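Local coordinates for protein LigF (Sphingobium sp. SYK-6, PDB 4XT0) that cleaves beta-aryl ether bonds of lignin stereospecifically as a glutathione-binding beta-etherase of the glutathione S-transferase superfamily, at residues 22-26 against 27-31; 71-74 against 75-79; 187-191 against 192-196; 202-205 against 206-209. All blocks are in the same frame, centred on the assembly; numbering follows the deposited sequence.

Contact 1: 22-26 against 27-31; sequences ATLYE and KGLEF
The carbonyl of Leu24 receives the amide of Leu29, N to O 3.0 Å, almost in line with the C=O bond, while the amide of Lys27 reaches back to Thr23 O at 3.0 Å with an N-H...O angle of 140°. A weak bond from Gly28 N to Tyr25 O completes a Schellman motif, in which Gly28 takes the positive phi that ends helix 15-26 and turns the chain toward strand 32-35. Lys27 lies alongside Thr23 before its chain bends away to bring NZ to Glu78. Beyond the turn, Phe31 folds back onto the last helical turn. Its CG stands between the backbone N and the carbonyl carbon (chi1 71°), which swings the ring under Leu24: CD1 of Leu24 sits over the ring centre, 3.8 Å from the Phe31 centroid, and Leu24 CB touches Phe31 CE1 at 3.6 Å. The same ring presents its edge to one face of Tyr25 in a T-shaped pair, with Phe31 CZ 3.7 Å from Tyr25 CE2 and the planes 85° apart. Shrinking Phe31 to an alanine would probably leave Leu24 CD1 without its aromatic platform and the Tyr25 face without the edge that meets it. The other Leu24 methyl, CD2, meets Leu29 CD1 at 4.1 Å. Leu6 and Leu8 of strand 6-10 pack on both Leu24 and Phe31, Leu77 of helix 70-80 adds to Leu24, and helix 237-244 covers Tyr25 and Glu26, so the turn joins the thioredoxin-like sheet to helices of both domains.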
ATOM      1  N   ALA A  22     -10.932  16.095   1.149  1.00 18.70           N
ATOM      2  CA  ALA A  22     -10.525  16.978   0.049  1.00 21.23           C
ATOM      3  C   ALA A  22     -11.175  16.536  -1.282  1.00 20.42           C
ATOM      4  O   ALA A  22     -11.622  17.359  -2.071  1.00 20.46           O
ATOM      5  CB  ALA A  22      -8.993  17.002  -0.078  1.00 16.83           C
ATOM      6  N   THR A  23     -11.228  15.230  -1.515  1.00 19.13           N
ATOM      7  CA  THR A  23     -11.852  14.693  -2.727  1.00 17.47           C
ATOM      8  C   THR A  23     -13.321  15.126  -2.832  1.00 16.38           C
ATOM      9  O   THR A  23     -13.759  15.581  -3.880  1.00 18.28           O
ATOM     10  CB  THR A  23     -11.731  13.158  -2.760  1.00 17.45           C
ATOM     11  OG1 THR A  23     -10.342  12.807  -2.721  1.00 16.63           O
ATOM     12  CG2 THR A  23     -12.360  12.555  -4.045  1.00 12.54           C
ATOM     13  N   LEU A  24     -14.060  15.022  -1.729  1.00 18.38           N
ATOM     14  CA  LEU A  24     -15.471  15.400  -1.700  1.00 18.93           C
ATOM     15  C   LEU A  24     -15.671  16.883  -2.027  1.00 24.46           C
ATOM     16  O   LEU A  24     -16.547  17.246  -2.819  1.00 22.15           O
ATOM     17  CB  LEU A  24     -16.080  15.072  -0.320  1.00 20.42           C
ATOM     18  CG  LEU A  24     -16.270  13.571  -0.041  1.00 21.19           C
ATOM     19  CD1 LEU A  24     -16.355  13.305   1.468  1.00 15.96           C
ATOM     20  CD2 LEU A  24     -17.502  13.032  -0.795  1.00 17.58           C
ATOM     21  N   TYR A  25     -14.856  17.743  -1.425  1.00 17.81           N
ATOM     22  CA  TYR A  25     -14.971  19.181  -1.682  1.00 19.37           C
ATOM     23  C   TYR A  25     -14.505  19.538  -3.086  1.00 21.40           C
ATOM     24  O   TYR A  25     -15.053  20.426  -3.712  1.00 20.60           O
ATOM     25  CB  TYR A  25     -14.156  19.993  -0.672  1.00 22.81           C
ATOM     26  CG  TYR A  25     -14.818  20.167   0.670  1.00 24.17           C
ATOM     27  CD1 TYR A  25     -15.785  21.145   0.867  1.00 32.01           C
ATOM     28  CD2 TYR A  25     -14.465  19.358   1.751  1.00 21.06           C
ATOM     29  CE1 TYR A  25     -16.393  21.308   2.099  1.00 37.94           C
ATOM     30  CE2 TYR A  25     -15.071  19.507   2.982  1.00 23.80           C
ATOM     31  CZ  TYR A  25     -16.034  20.486   3.152  1.00 34.30           C
ATOM     32  OH  TYR A  25     -16.629  20.652   4.379  1.00 31.79           O
ATOM     33  N   GLU A  26     -13.476  18.858  -3.581  1.00 17.54           N
ATOM     34  CA  GLU A  26     -12.987  19.176  -4.928  1.00 24.80           C
ATOM     35  C   GLU A  26     -14.025  18.802  -5.977  1.00 20.07           C
ATOM     36  O   GLU A  26     -14.122  19.444  -7.030  1.00 20.37           O
ATOM     37  CB  GLU A  26     -11.664  18.463  -5.222  1.00 17.38           C
ATOM     38  CG  GLU A  26     -10.478  19.016  -4.443  1.00 20.54           C
ATOM     39  CD  GLU A  26      -9.871  20.279  -5.058  1.00 24.13           C
ATOM     40  OE1 GLU A  26     -10.429  20.828  -6.040  1.00 24.81           O
ATOM     41  OE2 GLU A  26      -8.830  20.739  -4.535  1.00 26.96           O
ATOM     42  N   LYS A  27     -14.816  17.771  -5.684  1.00 17.10           N
ATOM     43  CA  LYS A  27     -15.809  17.296  -6.656  1.00 18.53           C
ATOM     44  C   LYS A  27     -17.173  17.956  -6.453  1.00 25.97           C
ATOM     45  O   LYS A  27     -18.130  17.699  -7.193  1.00 21.82           O
ATOM     46  CB  LYS A  27     -15.905  15.769  -6.580  1.00 19.59           C
ATOM     47  CG  LYS A  27     -14.582  15.115  -7.015  1.00 16.76           C
ATOM     48  CD  LYS A  27     -14.690  13.580  -7.093  1.00 13.92           C
ATOM     49  CE  LYS A  27     -15.568  13.139  -8.254  1.00 20.50           C
ATOM     50  NZ  LYS A  27     -15.126  13.705  -9.578  1.00 15.89           N
ATOM     51  N   GLY A  28     -17.242  18.842  -5.466  1.00 20.83           N
ATOM     52  CA  GLY A  28     -18.455  19.597  -5.203  1.00 25.82           C
ATOM     53  C   GLY A  28     -19.583  18.707  -4.720  1.00 22.16           C
ATOM     54  O   GLY A  28     -20.748  19.061  -4.836  1.00 24.69           O
ATOM     55  N   LEU A  29     -19.235  17.556  -4.166  1.00 22.96           N
ATOM     56  CA  LEU A  29     -20.238  16.592  -3.719  1.00 28.20           C
ATOM     57  C   LEU A  29     -20.856  16.997  -2.387  1.00 31.77           C
ATOM     58  O   LEU A  29     -20.147  17.364  -1.450  1.00 28.08           O
ATOM     59  CB  LEU A  29     -19.619  15.196  -3.599  1.00 22.85           C
ATOM     60  CG  LEU A  29     -19.301  14.530  -4.941  1.00 21.79           C
ATOM     61  CD1 LEU A  29     -18.443  13.300  -4.761  1.00 22.44           C
ATOM     62  CD2 LEU A  29     -20.602  14.160  -5.655  1.00 21.11           C
ATOM     63  N   GLU A  30     -22.184  16.920  -2.308  1.00 31.16           N
ATOM     64  CA  GLU A  30     -22.888  17.145  -1.050  1.00 33.34           C
ATOM     65  C   GLU A  30     -22.794  15.903  -0.152  1.00 32.46           C
ATOM     66  O   GLU A  30     -22.987  14.769  -0.605  1.00 28.00           O
ATOM     67  CB  GLU A  30     -24.350  17.517  -1.318  1.00 32.63           C
ATOM     68  CG  GLU A  30     -25.005  18.263  -0.179  1.00 56.20           C
ATOM     69  CD  GLU A  30     -26.448  18.624  -0.484  1.00 79.21           C
ATOM     70  OE1 GLU A  30     -26.849  18.510  -1.666  1.00 83.34           O
ATOM     71  OE2 GLU A  30     -27.178  19.019   0.454  1.00 86.84           O
ATOM     72  N   PHE A  31     -22.476  16.125   1.117  1.00 25.26           N
ATOM     73  CA  PHE A  31     -22.278  15.039   2.061  1.00 31.67           C
ATOM     74  C   PHE A  31     -22.398  15.557   3.478  1.00 33.55           C
ATOM     75  O   PHE A  31     -22.179  16.743   3.727  1.00 28.74           O
ATOM     76  CB  PHE A  31     -20.908  14.376   1.868  1.00 26.93           C
ATOM     77  CG  PHE A  31     -19.732  15.237   2.299  1.00 27.34           C
ATOM     78  CD1 PHE A  31     -19.276  16.277   1.496  1.00 21.37           C
ATOM     79  CD2 PHE A  31     -19.079  14.990   3.502  1.00 26.40           C
ATOM     80  CE1 PHE A  31     -18.184  17.066   1.884  1.00 21.32           C
ATOM     81  CE2 PHE A  31     -17.994  15.765   3.902  1.00 21.29           C
ATOM     82  CZ  PHE A  31     -17.543  16.805   3.094  1.00 21.65           C
TER

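Contact 2: 71-74 against 75-79; sequences TVIC and EYLED
Ile73 lies side by side with Leu77, one helical turn on, and the two point the same way, with Ile73 CG2 4.1 Å from Leu77 CD1. They belong to helix 70-80 of the thioredoxin-like N-terminal domain of the glutathione S-transferase fold, which follows strand 65-68 and packs on the sheet. Ile73 CG2 stands opposite the backbone N, with CG1 beside it (chi1 -62°), and this directs the CG2 methyl along the helix toward Leu77. The pair faces the sheet: both side chains touch Leu60 of strand 59-62, and Ile73 also meets Val67 of strand 65-68. Tyr76 rests its CB 3.3 Å from Val72 O, while its ring runs out along Leu60 and Val67 to a hydroxyl bonded to His62. The polar ends are taken up by partners around the helix. Glu75 leaves its carboxylate between Arg89 and Arg100 of its own chain (OE1 to Arg89, OE2 to Arg100), two guanidinium groups that probably stabilise its ionised form. Asp79 forms a salt bridge to Arg100 of the second subunit, and Val72 packs on Lys104 of that subunit, placing this helix at the dimer interface. Thr71 OG1 bonds to Asp107 beside the glutathione pocket. Successive i to i+4 amides hold the backbone, the straightest from Glu75 N to Thr71 O, 3.2 Å with an N-H angle of 167°. The bent chain of Glu75 sets its CG 3.6 Å from the same Thr71 O.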
ATOM      1  N   THR A  71      -7.373   5.833   0.691  1.00 18.58           N
ATOM      2  CA  THR A  71      -7.063   5.837  -0.742  1.00 14.68           C
ATOM      3  C   THR A  71      -8.192   5.208  -1.573  1.00 18.68           C
ATOM      4  O   THR A  71      -8.504   5.680  -2.658  1.00 15.60           O
ATOM      5  CB  THR A  71      -5.749   5.087  -1.023  1.00 18.43           C
ATOM      6  OG1 THR A  71      -4.679   5.723  -0.315  1.00 20.49           O
ATOM      7  CG2 THR A  71      -5.429   5.054  -2.552  1.00 11.19           C
ATOM      8  N   VAL A  72      -8.796   4.143  -1.050  1.00 14.81           N
ATOM      9  CA  VAL A  72      -9.862   3.431  -1.747  1.00 15.72           C
ATOM     10  C   VAL A  72     -11.133   4.296  -1.864  1.00 15.84           C
ATOM     11  O   VAL A  72     -11.823   4.289  -2.885  1.00 15.38           O
ATOM     12  CB  VAL A  72     -10.166   2.094  -1.015  1.00 15.27           C
ATOM     13  CG1 VAL A  72     -11.438   1.401  -1.555  1.00 11.97           C
ATOM     14  CG2 VAL A  72      -8.939   1.141  -1.105  1.00 11.83           C
ATOM     15  N   ILE A  73     -11.440   5.028  -0.802  1.00 14.99           N
ATOM     16  CA  ILE A  73     -12.592   5.900  -0.807  1.00 16.59           C
ATOM     17  C   ILE A  73     -12.463   6.952  -1.919  1.00 11.81           C
ATOM     18  O   ILE A  73     -13.432   7.240  -2.607  1.00 17.71           O
ATOM     19  CB  ILE A  73     -12.772   6.617   0.565  1.00 14.31           C
ATOM     20  CG1 ILE A  73     -13.019   5.604   1.694  1.00 12.84           C
ATOM     21  CG2 ILE A  73     -13.942   7.597   0.484  1.00 12.79           C
ATOM     22  CD1 ILE A  73     -12.833   6.221   3.124  1.00 18.66           C
ATOM     23  N   CYS A  74     -11.277   7.532  -2.079  1.00 10.03           N
ATOM     24  CA  CYS A  74     -11.088   8.554  -3.117  1.00 16.85           C
ATOM     25  C   CYS A  74     -11.303   7.943  -4.496  1.00 16.49           C
ATOM     26  O   CYS A  74     -12.005   8.524  -5.318  1.00 13.57           O
ATOM     27  CB  CYS A  74      -9.689   9.189  -3.038  1.00 15.16           C
ATOM     28  SG  CYS A  74      -9.318   9.985  -1.445  1.00 19.80           S
ATOM     29  N   GLU A  75     -10.722   6.763  -4.737  1.00  9.19           N
ATOM     30  CA  GLU A  75     -10.910   6.080  -6.026  1.00 13.89           C
ATOM     31  C   GLU A  75     -12.376   5.708  -6.226  1.00 14.26           C
ATOM     32  O   GLU A  75     -12.900   5.827  -7.333  1.00 16.38           O
ATOM     33  CB  GLU A  75     -10.017   4.833  -6.137  1.00 13.20           C
ATOM     34  CG  GLU A  75      -8.500   5.144  -6.233  1.00 16.47           C
ATOM     35  CD  GLU A  75      -7.873   4.643  -7.530  1.00 18.44           C
ATOM     36  OE1 GLU A  75      -8.546   4.689  -8.578  1.00 13.41           O
ATOM     37  OE2 GLU A  75      -6.706   4.207  -7.500  1.00 20.19           O
ATOM     38  N   TYR A  76     -13.039   5.282  -5.150  1.00 13.97           N
ATOM     39  CA  TYR A  76     -14.471   5.001  -5.186  1.00 16.53           C
ATOM     40  C   TYR A  76     -15.274   6.224  -5.620  1.00 14.97           C
ATOM     41  O   TYR A  76     -16.198   6.111  -6.420  1.00 14.33           O
ATOM     42  CB  TYR A  76     -14.960   4.515  -3.808  1.00 12.67           C
ATOM     43  CG  TYR A  76     -16.470   4.299  -3.730  1.00 13.29           C
ATOM     44  CD1 TYR A  76     -17.048   3.136  -4.220  1.00 12.25           C
ATOM     45  CD2 TYR A  76     -17.307   5.251  -3.137  1.00 13.35           C
ATOM     46  CE1 TYR A  76     -18.434   2.911  -4.139  1.00 14.94           C
ATOM     47  CE2 TYR A  76     -18.696   5.047  -3.049  1.00 13.17           C
ATOM     48  CZ  TYR A  76     -19.247   3.871  -3.547  1.00 20.52           C
ATOM     49  OH  TYR A  76     -20.608   3.644  -3.473  1.00 17.66           O
ATOM     50  N   LEU A  77     -14.920   7.401  -5.111  1.00 12.12           N
ATOM     51  CA  LEU A  77     -15.679   8.612  -5.438  1.00 15.09           C
ATOM     52  C   LEU A  77     -15.487   8.986  -6.912  1.00 10.78           C
ATOM     53  O   LEU A  77     -16.399   9.495  -7.575  1.00 13.08           O
ATOM     54  CB  LEU A  77     -15.254   9.767  -4.513  1.00 12.42           C
ATOM     55  CG  LEU A  77     -15.745   9.583  -3.066  1.00 16.61           C
ATOM     56  CD1 LEU A  77     -15.090  10.587  -2.130  1.00 13.70           C
ATOM     57  CD2 LEU A  77     -17.277   9.695  -2.974  1.00 13.41           C
ATOM     58  N   GLU A  78     -14.296   8.731  -7.433  1.00 11.48           N
ATOM     59  CA  GLU A  78     -14.046   8.969  -8.856  1.00 18.25           C
ATOM     60  C   GLU A  78     -14.728   7.898  -9.729  1.00 15.62           C
ATOM     61  O   GLU A  78     -15.183   8.195 -10.843  1.00 13.09           O
ATOM     62  CB  GLU A  78     -12.533   9.031  -9.123  1.00 13.34           C
ATOM     63  CG  GLU A  78     -11.939  10.452  -8.931  1.00 16.95           C
ATOM     64  CD  GLU A  78     -12.444  11.461  -9.963  1.00 19.22           C
ATOM     65  OE1 GLU A  78     -12.748  11.044 -11.102  1.00 27.31           O
ATOM     66  OE2 GLU A  78     -12.535  12.677  -9.646  1.00 22.01           O
ATOM     67  N   ASP A  79     -14.824   6.668  -9.219  1.00 11.84           N
ATOM     68  CA  ASP A  79     -15.507   5.585  -9.952  1.00 15.37           C
ATOM     69  C   ASP A  79     -17.010   5.883 -10.071  1.00 15.72           C
ATOM     70  O   ASP A  79     -17.638   5.613 -11.102  1.00 15.03           O
ATOM     71  CB  ASP A  79     -15.324   4.230  -9.245  1.00 16.38           C
ATOM     72  CG  ASP A  79     -13.956   3.576  -9.521  1.00 21.74           C
ATOM     73  OD1 ASP A  79     -13.258   3.979 -10.482  1.00 17.19           O
ATOM     74  OD2 ASP A  79     -13.589   2.638  -8.772  1.00 14.41           O
TER

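Contact 3: 187-191 against 192-196; sequences YLVDT and GYSLA
A type I beta turn from Val189 to Gly192 leads into the N-cap of helix 195-204 in the all-helical C-terminal domain, and Tyr187 closes over its exit by packing on Tyr193. The turn is fastened by Gly192 N to Val189 O, 2.9 Å. Gly192 then adopts backbone angles at which a side chain would collide with the carbonyl of Thr191. Beyond it, Tyr193 presents its backbone N and CB to one face of the Tyr187 ring, CB standing 3.9 Å from the centroid and close to the normal as a CH-pi contact. With CG opposite the backbone N (chi1 -176°), the Tyr193 ring extends past that face and turns its edge toward it, CD1 meeting Tyr187 CE1 at 3.5 Å in an offset edge-to-face pair with planes 68° apart. On the inner side, Ala196 CB touches both Leu188 CB and Val189 CG2, each at 4.2 Å, and Trp102 of helix 93-121 covers Leu188 and Ala196. Arg236 forms a cation-pi interaction with Tyr193. Ser194 OG accepts from Ala196 N at 3.0 Å, capping the first turn. A water accepts from Val189 N and lies 2.9 Å from both Gly192 O and Ser194 OG. The chemistry thus couples turn to helix: one water links backbone groups of the turn to the serine that caps the helix start.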
ATOM      1  N   TYR A 187       2.674  19.764 -10.198  1.00 23.19           N
ATOM      2  CA  TYR A 187       1.942  18.705  -9.505  1.00 22.52           C
ATOM      3  C   TYR A 187       2.655  17.380  -9.707  1.00 24.54           C
ATOM      4  O   TYR A 187       3.499  17.262 -10.590  1.00 21.92           O
ATOM      5  CB  TYR A 187       0.490  18.630 -10.006  1.00 22.33           C
ATOM      6  CG  TYR A 187      -0.340  19.868  -9.687  1.00 28.11           C
ATOM      7  CD1 TYR A 187      -0.823  20.086  -8.402  1.00 24.24           C
ATOM      8  CD2 TYR A 187      -0.653  20.801 -10.669  1.00 28.16           C
ATOM      9  CE1 TYR A 187      -1.582  21.196  -8.098  1.00 29.80           C
ATOM     10  CE2 TYR A 187      -1.421  21.933 -10.367  1.00 35.82           C
ATOM     11  CZ  TYR A 187      -1.884  22.116  -9.079  1.00 41.33           C
ATOM     12  OH  TYR A 187      -2.646  23.222  -8.747  1.00 55.41           O
ATOM     13  N   LEU A 188       2.309  16.367  -8.915  1.00 22.99           N
ATOM     14  CA  LEU A 188       3.116  15.146  -8.921  1.00 18.23           C
ATOM     15  C   LEU A 188       3.063  14.407 -10.274  1.00 25.54           C
ATOM     16  O   LEU A 188       4.084  13.892 -10.727  1.00 25.12           O
ATOM     17  CB  LEU A 188       2.701  14.229  -7.770  1.00 15.60           C
ATOM     18  CG  LEU A 188       3.109  14.816  -6.411  1.00 18.80           C
ATOM     19  CD1 LEU A 188       2.484  14.052  -5.250  1.00 20.19           C
ATOM     20  CD2 LEU A 188       4.632  14.868  -6.267  1.00 20.28           C
ATOM     21  N   VAL A 189       1.898  14.386 -10.925  1.00 17.76           N
ATOM     22  CA  VAL A 189       1.774  13.841 -12.297  1.00 15.26           C
ATOM     23  C   VAL A 189       1.563  15.013 -13.255  1.00 19.42           C
ATOM     24  O   VAL A 189       0.758  15.904 -12.969  1.00 20.95           O
ATOM     25  CB  VAL A 189       0.595  12.835 -12.411  1.00 17.12           C
ATOM     26  CG1 VAL A 189       0.573  12.139 -13.795  1.00 14.84           C
ATOM     27  CG2 VAL A 189       0.671  11.798 -11.266  1.00 19.32           C
ATOM     28  N   ASP A 190       2.259  15.020 -14.390  1.00 20.28           N
ATOM     29  CA  ASP A 190       2.356  16.249 -15.181  1.00 27.94           C
ATOM     30  C   ASP A 190       1.077  16.571 -15.959  1.00 24.91           C
ATOM     31  O   ASP A 190       1.002  17.593 -16.628  1.00 24.40           O
ATOM     32  CB  ASP A 190       3.573  16.209 -16.136  1.00 32.00           C
ATOM     33  CG  ASP A 190       3.550  15.034 -17.132  1.00 36.28           C
ATOM     34  OD1 ASP A 190       2.487  14.415 -17.363  1.00 28.97           O
ATOM     35  OD2 ASP A 190       4.621  14.766 -17.728  1.00 40.50           O
ATOM     36  N   THR A 191       0.076  15.702 -15.864  1.00 21.17           N
ATOM     37  CA  THR A 191      -1.254  16.004 -16.408  1.00 25.79           C
ATOM     38  C   THR A 191      -2.036  16.935 -15.472  1.00 31.88           C
ATOM     39  O   THR A 191      -3.138  17.385 -15.802  1.00 26.29           O
ATOM     40  CB  THR A 191      -2.092  14.727 -16.635  1.00 18.54           C
ATOM     41  OG1 THR A 191      -1.908  13.836 -15.525  1.00 23.28           O
ATOM     42  CG2 THR A 191      -1.659  14.034 -17.922  1.00 22.14           C
ATOM     43  N   GLY A 192      -1.470  17.209 -14.300  1.00 20.14           N
ATOM     44  CA  GLY A 192      -2.071  18.166 -13.385  1.00 24.10           C
ATOM     45  C   GLY A 192      -2.595  17.554 -12.098  1.00 20.73           C
ATOM     46  O   GLY A 192      -2.389  16.372 -11.818  1.00 16.28           O
ATOM     47  N   TYR A 193      -3.275  18.381 -11.317  1.00 21.67           N
ATOM     48  CA  TYR A 193      -3.754  18.025  -9.986  1.00 23.44           C
ATOM     49  C   TYR A 193      -4.562  16.743  -9.970  1.00 21.92           C
ATOM     50  O   TYR A 193      -5.489  16.582 -10.768  1.00 19.07           O
ATOM     51  CB  TYR A 193      -4.595  19.177  -9.462  1.00 21.37           C
ATOM     52  CG  TYR A 193      -5.117  19.069  -8.051  1.00 23.33           C
ATOM     53  CD1 TYR A 193      -4.271  19.225  -6.962  1.00 22.21           C
ATOM     54  CD2 TYR A 193      -6.481  18.887  -7.811  1.00 17.18           C
ATOM     55  CE1 TYR A 193      -4.756  19.183  -5.660  1.00 22.43           C
ATOM     56  CE2 TYR A 193      -6.985  18.849  -6.512  1.00 18.74           C
ATOM     57  CZ  TYR A 193      -6.114  19.001  -5.444  1.00 24.47           C
ATOM     58  OH  TYR A 193      -6.582  18.997  -4.154  1.00 18.85           O
ATOM     59  N   SER A 194      -4.219  15.831  -9.056  1.00 15.22           N
ATOM     60  CA  SER A 194      -4.860  14.522  -9.030  1.00 14.69           C
ATOM     61  C   SER A 194      -4.896  13.993  -7.606  1.00 17.96           C
ATOM     62  O   SER A 194      -4.420  14.655  -6.672  1.00 16.13           O
ATOM     63  CB  SER A 194      -4.116  13.537  -9.942  1.00 11.83           C
ATOM     64  OG  SER A 194      -2.913  13.063  -9.322  1.00 13.45           O
ATOM     65  N   LEU A 195      -5.476  12.807  -7.451  1.00 12.96           N
ATOM     66  CA  LEU A 195      -5.443  12.071  -6.182  1.00 15.78           C
ATOM     67  C   LEU A 195      -4.003  11.895  -5.653  1.00 20.39           C
ATOM     68  O   LEU A 195      -3.810  11.815  -4.446  1.00 16.82           O
ATOM     69  CB  LEU A 195      -6.103  10.689  -6.329  1.00 13.34           C
ATOM     70  CG  LEU A 195      -7.593  10.652  -6.699  1.00 17.84           C
ATOM     71  CD1 LEU A 195      -8.091   9.206  -6.685  1.00 14.93           C
ATOM     72  CD2 LEU A 195      -8.428  11.545  -5.772  1.00 17.33           C
ATOM     73  N   ALA A 196      -3.007  11.838  -6.544  1.00 14.78           N
ATOM     74  CA  ALA A 196      -1.605  11.797  -6.090  1.00 20.06           C
ATOM     75  C   ALA A 196      -1.273  12.989  -5.211  1.00 17.97           C
ATOM     76  O   ALA A 196      -0.672  12.830  -4.134  1.00 16.91           O
ATOM     77  CB  ALA A 196      -0.632  11.762  -7.275  1.00 14.06           C
TER
HETATM   78  O   HOH W   1      -0.776  14.816 -10.022  1.00 14.99           O

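Contact 4: 202-205 against 206-209; sequences AIAN and GLQR
The two side-chain amides of Asn205 and Gln208 cross obliquely, their planes 55° apart, with Asn205 OD1 lying 3.6 Å from Gln208 NE2. What the Gln208 amide does grip is the backbone: its OE1 accepts from Gly206 N at 2.8 Å, the donor tilted 23° from the amide plane. Gln208 reaches this position by folding back, CG set between backbone N and carbonyl carbon (chi1 81°) and the chain bent again at chi2. Trading Gln208 for an alanine would probably leave Gly206 N without this acceptor and the turn less firmly fixed. Asn205 OD1 instead takes its hydrogen bond from Asn234. The backbone forms a type II turn from Ala204 to Leu207, closed by Leu207 N to Ala204 O at 3.0 Å, and a type I turn follows from Gly206 to Arg209. Leu207 curls over the end of helix 195-204, its CG 3.2 Å from Ala204 O and CD1 4.3 Å from Ala204 CB, beside Phe214 and Val218. Trp229 and Leu230 of helix 224-235 cover Ala204. Chemically, the chain leaves the helix with its turn amides taken up by a carbonyl and a side-chain oxygen within the same few residues.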
ATOM      1  N   ALA A 202      -2.112  15.236   2.127  1.00 17.65           N
ATOM      2  CA  ALA A 202      -2.698  14.785   3.397  1.00 21.15           C
ATOM      3  C   ALA A 202      -1.621  14.531   4.455  1.00 24.19           C
ATOM      4  O   ALA A 202      -1.814  14.849   5.637  1.00 23.33           O
ATOM      5  CB  ALA A 202      -3.544  13.509   3.180  1.00 18.01           C
ATOM      6  N   ILE A 203      -0.491  13.969   4.022  1.00 22.98           N
ATOM      7  CA  ILE A 203       0.656  13.721   4.918  1.00 21.79           C
ATOM      8  C   ILE A 203       1.582  14.928   5.025  1.00 29.55           C
ATOM      9  O   ILE A 203       2.037  15.271   6.112  1.00 27.48           O
ATOM     10  CB  ILE A 203       1.506  12.490   4.441  1.00 22.36           C
ATOM     11  CG1 ILE A 203       0.605  11.278   4.164  1.00 22.62           C
ATOM     12  CG2 ILE A 203       2.614  12.162   5.452  1.00 23.89           C
ATOM     13  CD1 ILE A 203      -0.363  10.922   5.309  1.00 23.05           C
ATOM     14  N   ALA A 204       1.862  15.587   3.904  1.00 26.87           N
ATOM     15  CA  ALA A 204       2.911  16.608   3.903  1.00 28.82           C
ATOM     16  C   ALA A 204       2.480  17.941   4.502  1.00 33.16           C
ATOM     17  O   ALA A 204       3.312  18.661   5.053  1.00 26.68           O
ATOM     18  CB  ALA A 204       3.437  16.834   2.485  1.00 24.35           C
ATOM     19  N   ASN A 205       1.202  18.296   4.382  1.00 29.07           N
ATOM     20  CA  ASN A 205       0.761  19.590   4.895  1.00 26.43           C
ATOM     21  C   ASN A 205       0.962  19.692   6.407  1.00 28.04           C
ATOM     22  O   ASN A 205       0.435  18.879   7.165  1.00 32.15           O
ATOM     23  CB  ASN A 205      -0.704  19.846   4.545  1.00 25.85           C
ATOM     24  CG  ASN A 205      -1.123  21.284   4.813  1.00 32.35           C
ATOM     25  OD1 ASN A 205      -0.426  22.225   4.425  1.00 28.88           O
ATOM     26  ND2 ASN A 205      -2.260  21.460   5.487  1.00 27.85           N
ATOM     27  N   GLY A 206       1.717  20.703   6.840  1.00 32.93           N
ATOM     28  CA  GLY A 206       2.068  20.843   8.244  1.00 35.02           C
ATOM     29  C   GLY A 206       3.544  20.607   8.510  1.00 35.78           C
ATOM     30  O   GLY A 206       4.086  21.138   9.477  1.00 39.63           O
ATOM     31  N   LEU A 207       4.198  19.816   7.657  1.00 32.89           N
ATOM     32  CA  LEU A 207       5.633  19.555   7.807  1.00 38.68           C
ATOM     33  C   LEU A 207       6.469  20.838   7.698  1.00 41.69           C
ATOM     34  O   LEU A 207       7.542  20.938   8.302  1.00 36.83           O
ATOM     35  CB  LEU A 207       6.125  18.541   6.764  1.00 31.12           C
ATOM     36  CG  LEU A 207       5.546  17.120   6.708  1.00 35.77           C
ATOM     37  CD1 LEU A 207       6.304  16.291   5.668  1.00 35.75           C
ATOM     38  CD2 LEU A 207       5.557  16.437   8.057  1.00 39.36           C
ATOM     39  N   GLN A 208       5.971  21.809   6.928  1.00 37.94           N
ATOM     40  CA  GLN A 208       6.683  23.071   6.692  1.00 37.15           C
ATOM     41  C   GLN A 208       6.532  24.089   7.830  1.00 44.59           C
ATOM     42  O   GLN A 208       7.017  25.216   7.720  1.00 54.58           O
ATOM     43  CB  GLN A 208       6.217  23.712   5.371  1.00 37.02           C
ATOM     44  CG  GLN A 208       4.900  24.493   5.459  1.00 40.20           C
ATOM     45  CD  GLN A 208       3.668  23.619   5.294  1.00 49.23           C
ATOM     46  OE1 GLN A 208       3.648  22.460   5.715  1.00 42.51           O
ATOM     47  NE2 GLN A 208       2.631  24.172   4.671  1.00 59.36           N
ATOM     48  N   ARG A 209       5.879  23.696   8.922  1.00 45.44           N
ATOM     49  CA  ARG A 209       5.698  24.588  10.074  1.00 51.12           C
ATOM     50  C   ARG A 209       7.028  24.999  10.717  1.00 48.34           C
ATOM     51  O   ARG A 209       7.768  24.145  11.208  1.00 46.75           O
ATOM     52  CB  ARG A 209       4.810  23.919  11.131  1.00 60.16           C
ATOM     53  CG  ARG A 209       3.816  24.861  11.791  1.00 68.98           C
ATOM     54  CD  ARG A 209       3.331  24.343  13.138  1.00 74.27           C
ATOM     55  NE  ARG A 209       4.308  24.568  14.204  1.00 82.34           N
ATOM     56  CZ  ARG A 209       4.481  25.728  14.834  1.00 86.13           C
ATOM     57  NH1 ARG A 209       3.749  26.786  14.506  1.00 85.78           N
ATOM     58  NH2 ARG A 209       5.396  25.835  15.792  1.00 90.79           N
TER

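In the fold
Contacts 1 and 2 form one interface within the thioredoxin-like domain, their centres 12 Å apart: Lys27 NZ bridges to Glu78 OE2 at 2.8 Å, and Leu24 CD2 meets Leu77 CD1 at 3.7 Å. Contact 3 joins them across the domain boundary, with Leu195 CD2 packing 3.8 Å from Cys74 CB and Tyr193 OH probably bonded to Glu26 OE2. Contact 4 touches none of the others, although it ends the helix 195-204 that contact 3 starts; their centres are 18 Å apart. Contact 2 borders the glutathione pocket, the Thr71 side chain about 5 Å from the ligand; Ile203 of contact 4 is about 7 Å and Thr23 of contact 1 about 12 Å away.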